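PDB 2PCQ: putative dihydrodipicolinate synthase from Thermus thermophilus, which is of unassigned function but belongs to the dihydrodipicolinate synthase family of TIM-barrel proteins and assembles from four chains. Local coordinates for residues A[69-81]-A[111-124]. Sequence-based numbering, arbitrary orientation.
Sequences LMEETLPQAEGAL and YYEALAEKMPLFLY
Leu69, on strand 66-69, lays CD2 against the phenol oxygen of Tyr111, 3.6 Å from OH. That oxygen also meets a bridging water, which can donate to Leu69 O, accepts from Glu71 N and lies 2.6 Å from Tyr111 OH, so the phenol is tied to the turn backbone without any direct hydrogen bond between the segments. Met70, a selenomethionine, starts away from strand 121-124, but its extended chain carries CE back to Tyr124, 3.5 Å from CE1. The Tyr124 hydroxyl is held elsewhere, by Lys152 and Ser40 N. Thr73 is the N-cap of helix 74-87: its OG1 donates to Gln76 OE1 and accepts a weak bond from Gln76 N. The carbonyl carbon of Thr73 sits at the edge of the Tyr111 ring. In this TIM barrel the two helices are the ones following the third and fourth strands, neighbours on the outer wall, running in the same general direction, the axes of segments 74-81 and 111-118 passing 11.0 Å apart at a crossing angle of -26°. Leu74 slides past Tyr111 in the opposite direction, CD2 lying 3.5 Å from ring atom CD1 and also reaching Ala114 CB. Tyr111 gets there with CG anti to its backbone N (chi1 -175°), which sends the ring across to the first helix. One turn on, Ala77 CB meets Leu115 CD2 at 3.9 Å. Leu81, likewise anti (chi1 -175°), sets CD1 against Leu115 O and Lys118 CB, while its CG lies 4.1 Å from Met119 SE; both residues also rest on Leu92 of the intervening strand 91-94.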
ATOM      1  N   LEU A  69      -2.636  -1.404  26.470  1.00 13.87           N
ATOM      2  CA  LEU A  69      -3.566  -2.522  26.422  1.00 14.09           C
ATOM      3  C   LEU A  69      -3.805  -2.863  24.958  1.00 17.14           C
ATOM      4  O   LEU A  69      -4.448  -2.108  24.219  1.00 15.31           O
ATOM      5  CB  LEU A  69      -4.885  -2.170  27.119  1.00 16.69           C
ATOM      6  CG  LEU A  69      -5.833  -3.348  27.370  1.00 16.90           C
ATOM      7  CD1 LEU A  69      -6.787  -2.998  28.496  1.00 21.52           C
ATOM      8  CD2 LEU A  69      -6.589  -3.694  26.105  1.00 15.89           C
HETATM    9  N   MSE A  70      -3.257  -3.996  24.539  1.00 13.96           N
HETATM   10  CA  MSE A  70      -3.405  -4.433  23.166  1.00 15.24           C
HETATM   11  C   MSE A  70      -4.033  -5.821  23.105  1.00 17.89           C
HETATM   12  O   MSE A  70      -3.345  -6.836  23.231  1.00 18.98           O
HETATM   13  CB  MSE A  70      -2.047  -4.443  22.487  1.00 13.23           C
HETATM   14  CG  MSE A  70      -1.316  -3.142  22.683  1.00 20.55           C
HETATM   15 SE   MSE A  70       0.323  -3.095  21.715  1.00 39.22          SE
HETATM   16  CE  MSE A  70       1.085  -1.532  22.571  1.00 25.81           C
ATOM     17  N   GLU A  71      -5.352  -5.846  22.929  1.00 15.97           N
ATOM     18  CA  GLU A  71      -6.107  -7.089  22.853  1.00 17.31           C
ATOM     19  C   GLU A  71      -6.988  -7.048  21.609  1.00 18.14           C
ATOM     20  O   GLU A  71      -7.189  -5.987  21.012  1.00 19.14           O
ATOM     21  CB  GLU A  71      -6.982  -7.276  24.098  1.00 16.37           C
ATOM     22  CG  GLU A  71      -6.231  -7.354  25.425  1.00 17.92           C
ATOM     23  CD  GLU A  71      -5.219  -8.486  25.483  1.00 23.85           C
ATOM     24  OE1 GLU A  71      -5.477  -9.564  24.906  1.00 22.61           O
ATOM     25  OE2 GLU A  71      -4.162  -8.301  26.124  1.00 25.38           O
ATOM     26  N   GLU A  72      -7.515  -8.208  21.233  1.00 19.69           N
ATOM     27  CA  GLU A  72      -8.356  -8.334  20.053  1.00 17.85           C
ATOM     28  C   GLU A  72      -9.842  -8.271  20.385  1.00 18.52           C
ATOM     29  O   GLU A  72     -10.651  -7.957  19.519  1.00 21.75           O
ATOM     30  CB  GLU A  72      -8.072  -9.662  19.346  1.00 17.09           C
ATOM     31  CG  GLU A  72      -6.610  -9.916  18.974  1.00 18.47           C
ATOM     32  CD  GLU A  72      -6.184  -9.236  17.678  1.00 21.79           C
ATOM     33  OE1 GLU A  72      -7.028  -8.576  17.029  1.00 16.43           O
ATOM     34  OE2 GLU A  72      -4.995  -9.367  17.308  1.00 20.92           O
ATOM     35  N   THR A  73     -10.203  -8.573  21.631  1.00 15.28           N
ATOM     36  CA  THR A  73     -11.609  -8.574  22.033  1.00 15.65           C
ATOM     37  C   THR A  73     -11.843  -8.026  23.437  1.00 18.23           C
ATOM     38  O   THR A  73     -10.917  -7.913  24.236  1.00 19.25           O
ATOM     39  CB  THR A  73     -12.190  -9.998  22.002  1.00 16.19           C
ATOM     40  OG1 THR A  73     -11.576 -10.787  23.033  1.00 17.95           O
ATOM     41  CG2 THR A  73     -11.930 -10.652  20.655  1.00 16.96           C
ATOM     42  N   LEU A  74     -13.095  -7.696  23.733  1.00 17.08           N
ATOM     43  CA  LEU A  74     -13.446  -7.174  25.045  1.00 19.14           C
ATOM     44  C   LEU A  74     -13.201  -8.215  26.138  1.00 19.99           C
ATOM     45  O   LEU A  74     -12.660  -7.893  27.190  1.00 19.32           O
ATOM     46  CB  LEU A  74     -14.902  -6.697  25.049  1.00 20.43           C
ATOM     47  CG  LEU A  74     -15.101  -5.387  24.275  1.00 21.70           C
ATOM     48  CD1 LEU A  74     -16.577  -5.057  24.147  1.00 21.61           C
ATOM     49  CD2 LEU A  74     -14.355  -4.264  25.000  1.00 20.36           C
ATOM     50  N   PRO A  75     -13.592  -9.479  25.907  1.00 21.30           N
ATOM     51  CA  PRO A  75     -13.347 -10.476  26.954  1.00 21.70           C
ATOM     52  C   PRO A  75     -11.864 -10.562  27.325  1.00 21.20           C
ATOM     53  O   PRO A  75     -11.521 -10.670  28.502  1.00 21.67           O
ATOM     54  CB  PRO A  75     -13.871 -11.762  26.327  1.00 20.90           C
ATOM     55  CG  PRO A  75     -15.044 -11.267  25.537  1.00 20.62           C
ATOM     56  CD  PRO A  75     -14.476 -10.030  24.862  1.00 20.16           C
ATOM     57  N   GLN A  76     -10.989 -10.512  26.323  1.00 17.85           N
ATOM     58  CA  GLN A  76      -9.549 -10.575  26.570  1.00 17.02           C
ATOM     59  C   GLN A  76      -9.057  -9.282  27.209  1.00 17.69           C
ATOM     60  O   GLN A  76      -8.132  -9.290  28.015  1.00 18.20           O
ATOM     61  CB  GLN A  76      -8.785 -10.803  25.262  1.00 16.76           C
ATOM     62  CG  GLN A  76      -8.924 -12.201  24.691  1.00 17.14           C
ATOM     63  CD  GLN A  76      -8.507 -12.266  23.239  1.00 19.54           C
ATOM     64  OE1 GLN A  76      -9.065 -11.565  22.393  1.00 18.31           O
ATOM     65  NE2 GLN A  76      -7.525 -13.110  22.939  1.00 14.42           N
ATOM     66  N   ALA A  77      -9.683  -8.171  26.837  1.00 14.38           N
ATOM     67  CA  ALA A  77      -9.316  -6.867  27.363  1.00 18.72           C
ATOM     68  C   ALA A  77      -9.678  -6.694  28.838  1.00 22.06           C
ATOM     69  O   ALA A  77      -8.955  -6.032  29.586  1.00 20.39           O
ATOM     70  CB  ALA A  77      -9.986  -5.775  26.541  1.00 17.83           C
ATOM     71  N   GLU A  78     -10.791  -7.288  29.255  1.00 23.09           N
ATOM     72  CA  GLU A  78     -11.249  -7.154  30.634  1.00 28.38           C
ATOM     73  C   GLU A  78     -10.178  -7.430  31.690  1.00 25.60           C
ATOM     74  O   GLU A  78      -9.980  -6.623  32.596  1.00 24.16           O
ATOM     75  CB  GLU A  78     -12.479  -8.042  30.863  1.00 40.08           C
ATOM     76  CG  GLU A  78     -12.327  -9.116  31.924  1.00 59.50           C
ATOM     77  CD  GLU A  78     -13.643  -9.793  32.252  1.00 70.73           C
ATOM     78  OE1 GLU A  78     -13.644 -10.736  33.071  1.00 77.02           O
ATOM     79  OE2 GLU A  78     -14.682  -9.379  31.690  1.00 77.02           O
ATOM     80  N   GLY A  79      -9.486  -8.558  31.571  1.00 24.53           N
ATOM     81  CA  GLY A  79      -8.452  -8.884  32.539  1.00 25.64           C
ATOM     82  C   GLY A  79      -7.300  -7.893  32.532  1.00 27.45           C
ATOM     83  O   GLY A  79      -6.796  -7.498  33.585  1.00 25.98           O
ATOM     84  N   ALA A  80      -6.879  -7.491  31.338  1.00 24.26           N
ATOM     85  CA  ALA A  80      -5.785  -6.543  31.198  1.00 19.73           C
ATOM     86  C   ALA A  80      -6.144  -5.235  31.890  1.00 19.50           C
ATOM     87  O   ALA A  80      -5.316  -4.646  32.584  1.00 18.44           O
ATOM     88  CB  ALA A  80      -5.493  -6.294  29.723  1.00 15.46           C
ATOM     89  N   LEU A  81      -7.380  -4.786  31.704  1.00 17.35           N
ATOM     90  CA  LEU A  81      -7.833  -3.544  32.314  1.00 20.53           C
ATOM     91  C   LEU A  81      -7.879  -3.660  33.837  1.00 24.12           C
ATOM     92  O   LEU A  81      -7.402  -2.772  34.540  1.00 22.43           O
ATOM     93  CB  LEU A  81      -9.211  -3.155  31.764  1.00 18.24           C
ATOM     94  CG  LEU A  81      -9.793  -1.803  32.200  1.00 21.72           C
ATOM     95  CD1 LEU A  81     -10.829  -1.340  31.191  1.00 17.88           C
ATOM     96  CD2 LEU A  81     -10.401  -1.921  33.592  1.00 21.03           C
ATOM     97  N   TYR A 111     -15.796  -0.798  21.249  1.00 14.88           N
ATOM     98  CA  TYR A 111     -14.624  -1.284  21.970  1.00 16.20           C
ATOM     99  C   TYR A 111     -14.105  -0.226  22.947  1.00 16.26           C
ATOM    100  O   TYR A 111     -13.988  -0.473  24.145  1.00 16.78           O
ATOM    101  CB  TYR A 111     -13.517  -1.656  20.977  1.00 14.26           C
ATOM    102  CG  TYR A 111     -12.294  -2.289  21.607  1.00 17.09           C
ATOM    103  CD1 TYR A 111     -12.357  -3.557  22.189  1.00 18.19           C
ATOM    104  CD2 TYR A 111     -11.073  -1.615  21.630  1.00 16.43           C
ATOM    105  CE1 TYR A 111     -11.232  -4.139  22.777  1.00 19.15           C
ATOM    106  CE2 TYR A 111      -9.944  -2.187  22.216  1.00 15.76           C
ATOM    107  CZ  TYR A 111     -10.031  -3.445  22.786  1.00 17.35           C
ATOM    108  OH  TYR A 111      -8.918  -4.002  23.365  1.00 14.88           O
ATOM    109  N   TYR A 112     -13.803   0.957  22.427  1.00 17.81           N
ATOM    110  CA  TYR A 112     -13.285   2.040  23.248  1.00 19.19           C
ATOM    111  C   TYR A 112     -14.270   2.553  24.297  1.00 20.20           C
ATOM    112  O   TYR A 112     -13.871   2.901  25.404  1.00 19.21           O
ATOM    113  CB  TYR A 112     -12.822   3.194  22.359  1.00 14.84           C
ATOM    114  CG  TYR A 112     -11.485   2.941  21.698  1.00 17.00           C
ATOM    115  CD1 TYR A 112     -11.374   2.843  20.310  1.00 18.59           C
ATOM    116  CD2 TYR A 112     -10.328   2.797  22.463  1.00 16.35           C
ATOM    117  CE1 TYR A 112     -10.139   2.611  19.701  1.00 19.25           C
ATOM    118  CE2 TYR A 112      -9.091   2.565  21.865  1.00 17.80           C
ATOM    119  CZ  TYR A 112      -9.003   2.475  20.487  1.00 16.63           C
ATOM    120  OH  TYR A 112      -7.779   2.269  19.894  1.00 15.79           O
ATOM    121  N   GLU A 113     -15.553   2.602  23.955  1.00 19.85           N
ATOM    122  CA  GLU A 113     -16.548   3.083  24.906  1.00 21.13           C
ATOM    123  C   GLU A 113     -16.689   2.105  26.065  1.00 22.52           C
ATOM    124  O   GLU A 113     -16.905   2.514  27.202  1.00 24.80           O
ATOM    125  CB  GLU A 113     -17.890   3.295  24.203  1.00 22.81           C
ATOM    126  CG  GLU A 113     -17.808   4.342  23.101  1.00 32.61           C
ATOM    127  CD  GLU A 113     -19.105   4.509  22.343  1.00 40.04           C
ATOM    128  OE1 GLU A 113     -19.921   3.564  22.336  1.00 44.70           O
ATOM    129  OE2 GLU A 113     -19.299   5.582  21.735  1.00 47.50           O
ATOM    130  N   ALA A 114     -16.546   0.814  25.780  1.00 18.24           N
ATOM    131  CA  ALA A 114     -16.639  -0.200  26.821  1.00 17.22           C
ATOM    132  C   ALA A 114     -15.471  -0.041  27.793  1.00 21.66           C
ATOM    133  O   ALA A 114     -15.655  -0.071  29.011  1.00 22.17           O
ATOM    134  CB  ALA A 114     -16.619  -1.589  26.204  1.00 20.13           C
ATOM    135  N   LEU A 115     -14.267   0.131  27.254  1.00 20.30           N
ATOM    136  CA  LEU A 115     -13.083   0.298  28.089  1.00 18.24           C
ATOM    137  C   LEU A 115     -13.125   1.618  28.870  1.00 18.32           C
ATOM    138  O   LEU A 115     -12.817   1.653  30.061  1.00 19.10           O
ATOM    139  CB  LEU A 115     -11.814   0.254  27.231  1.00 17.33           C
ATOM    140  CG  LEU A 115     -11.555  -1.010  26.401  1.00 19.84           C
ATOM    141  CD1 LEU A 115     -10.249  -0.849  25.627  1.00 22.55           C
ATOM    142  CD2 LEU A 115     -11.485  -2.235  27.304  1.00 19.01           C
ATOM    143  N   ALA A 116     -13.513   2.696  28.191  1.00 19.13           N
ATOM    144  CA  ALA A 116     -13.585   4.021  28.807  1.00 20.78           C
ATOM    145  C   ALA A 116     -14.618   4.072  29.924  1.00 24.34           C
ATOM    146  O   ALA A 116     -14.552   4.927  30.808  1.00 24.74           O
ATOM    147  CB  ALA A 116     -13.914   5.074  27.751  1.00 17.58           C
ATOM    148  N   GLU A 117     -15.575   3.155  29.879  1.00 25.87           N
ATOM    149  CA  GLU A 117     -16.617   3.102  30.891  1.00 27.99           C
ATOM    150  C   GLU A 117     -16.014   2.633  32.213  1.00 29.45           C
ATOM    151  O   GLU A 117     -16.515   2.972  33.287  1.00 27.61           O
ATOM    152  CB  GLU A 117     -17.714   2.129  30.448  1.00 33.27           C
ATOM    153  CG  GLU A 117     -18.956   2.124  31.321  1.00 44.25           C
ATOM    154  CD  GLU A 117     -19.640   3.480  31.365  1.00 54.47           C
ATOM    155  OE1 GLU A 117     -19.953   4.029  30.285  1.00 53.93           O
ATOM    156  OE2 GLU A 117     -19.866   3.994  32.481  1.00 60.99           O
ATOM    157  N   LYS A 118     -14.922   1.877  32.134  1.00 26.14           N
ATOM    158  CA  LYS A 118     -14.267   1.330  33.325  1.00 28.75           C
ATOM    159  C   LYS A 118     -12.959   2.031  33.725  1.00 27.88           C
ATOM    160  O   LYS A 118     -12.548   1.973  34.891  1.00 26.36           O
ATOM    161  CB  LYS A 118     -13.966  -0.160  33.099  1.00 31.95           C
ATOM    162  CG  LYS A 118     -15.156  -1.000  32.634  1.00 36.35           C
ATOM    163  CD  LYS A 118     -16.247  -1.106  33.692  1.00 46.30           C
ATOM    164  CE  LYS A 118     -15.762  -1.863  34.914  1.00 55.40           C
ATOM    165  NZ  LYS A 118     -16.835  -2.020  35.938  1.00 60.76           N
HETATM  166  N   MSE A 119     -12.307   2.692  32.775  1.00 23.93           N
HETATM  167  CA  MSE A 119     -11.049   3.336  33.102  1.00 24.89           C
HETATM  168  C   MSE A 119     -10.670   4.389  32.091  1.00 20.65           C
HETATM  169  O   MSE A 119     -11.011   4.298  30.921  1.00 20.07           O
HETATM  170  CB  MSE A 119      -9.928   2.295  33.148  1.00 24.19           C
HETATM  171  CG  MSE A 119      -9.028   2.367  34.351  1.00 33.21           C
HETATM  172 SE   MSE A 119      -7.625   1.092  34.079  1.00 49.99          SE
HETATM  173  CE  MSE A 119      -6.139   2.329  34.329  1.00 39.71           C
ATOM    174  N   PRO A 120      -9.935   5.419  32.543  1.00 18.64           N
ATOM    175  CA  PRO A 120      -9.501   6.495  31.646  1.00 17.54           C
ATOM    176  C   PRO A 120      -8.507   5.894  30.675  1.00 16.71           C
ATOM    177  O   PRO A 120      -7.766   4.973  31.031  1.00 14.05           O
ATOM    178  CB  PRO A 120      -8.836   7.502  32.600  1.00 19.08           C
ATOM    179  CG  PRO A 120      -9.526   7.215  33.923  1.00 22.49           C
ATOM    180  CD  PRO A 120      -9.606   5.727  33.942  1.00 22.95           C
ATOM    181  N   LEU A 121      -8.513   6.378  29.444  1.00 18.47           N
ATOM    182  CA  LEU A 121      -7.584   5.875  28.460  1.00 19.63           C
ATOM    183  C   LEU A 121      -7.215   6.842  27.356  1.00 17.20           C
ATOM    184  O   LEU A 121      -7.904   7.837  27.112  1.00 16.23           O
ATOM    185  CB  LEU A 121      -8.098   4.557  27.828  1.00 18.20           C
ATOM    186  CG  LEU A 121      -9.165   4.374  26.724  1.00 24.46           C
ATOM    187  CD1 LEU A 121     -10.484   3.976  27.345  1.00 31.52           C
ATOM    188  CD2 LEU A 121      -9.316   5.607  25.861  1.00 24.49           C
ATOM    189  N   PHE A 122      -6.102   6.533  26.699  1.00 17.01           N
ATOM    190  CA  PHE A 122      -5.610   7.307  25.568  1.00 17.98           C
ATOM    191  C   PHE A 122      -5.766   6.357  24.388  1.00 17.35           C
ATOM    192  O   PHE A 122      -5.569   5.151  24.533  1.00 14.81           O
ATOM    193  CB  PHE A 122      -4.124   7.633  25.738  1.00 17.97           C
ATOM    194  CG  PHE A 122      -3.851   8.783  26.666  1.00 18.60           C
ATOM    195  CD1 PHE A 122      -3.772  10.080  26.174  1.00 18.10           C
ATOM    196  CD2 PHE A 122      -3.659   8.567  28.029  1.00 18.10           C
ATOM    197  CE1 PHE A 122      -3.500  11.151  27.021  1.00 19.35           C
ATOM    198  CE2 PHE A 122      -3.388   9.627  28.885  1.00 21.13           C
ATOM    199  CZ  PHE A 122      -3.307  10.924  28.380  1.00 19.73           C
ATOM    200  N   LEU A 123      -6.140   6.890  23.232  1.00 16.27           N
ATOM    201  CA  LEU A 123      -6.260   6.062  22.044  1.00 15.93           C
ATOM    202  C   LEU A 123      -4.808   5.806  21.634  1.00 16.35           C
ATOM    203  O   LEU A 123      -3.948   6.670  21.820  1.00 14.88           O
ATOM    204  CB  LEU A 123      -7.015   6.812  20.941  1.00 14.07           C
ATOM    205  CG  LEU A 123      -8.417   7.305  21.325  1.00 17.92           C
ATOM    206  CD1 LEU A 123      -9.091   7.932  20.114  1.00 12.86           C
ATOM    207  CD2 LEU A 123      -9.251   6.138  21.853  1.00 11.64           C
ATOM    208  N   TYR A 124      -4.532   4.620  21.099  1.00 14.15           N
ATOM    209  CA  TYR A 124      -3.172   4.271  20.706  1.00 13.29           C
ATOM    210  C   TYR A 124      -3.100   3.970  19.217  1.00 12.91           C
ATOM    211  O   TYR A 124      -3.532   2.911  18.766  1.00 14.46           O
ATOM    212  CB  TYR A 124      -2.700   3.052  21.507  1.00 12.81           C
ATOM    213  CG  TYR A 124      -1.193   2.905  21.632  1.00 15.14           C
ATOM    214  CD1 TYR A 124      -0.645   2.039  22.575  1.00 15.93           C
ATOM    215  CD2 TYR A 124      -0.318   3.656  20.842  1.00 14.97           C
ATOM    216  CE1 TYR A 124       0.733   1.928  22.743  1.00 16.88           C
ATOM    217  CE2 TYR A 124       1.066   3.552  21.000  1.00 16.55           C
ATOM    218  CZ  TYR A 124       1.583   2.687  21.957  1.00 19.91           C
ATOM    219  OH  TYR A 124       2.944   2.599  22.162  1.00 18.28           O
TER
HETATM  220  O   HOH W   1      -6.507  -3.133  22.739  1.00 13.90           O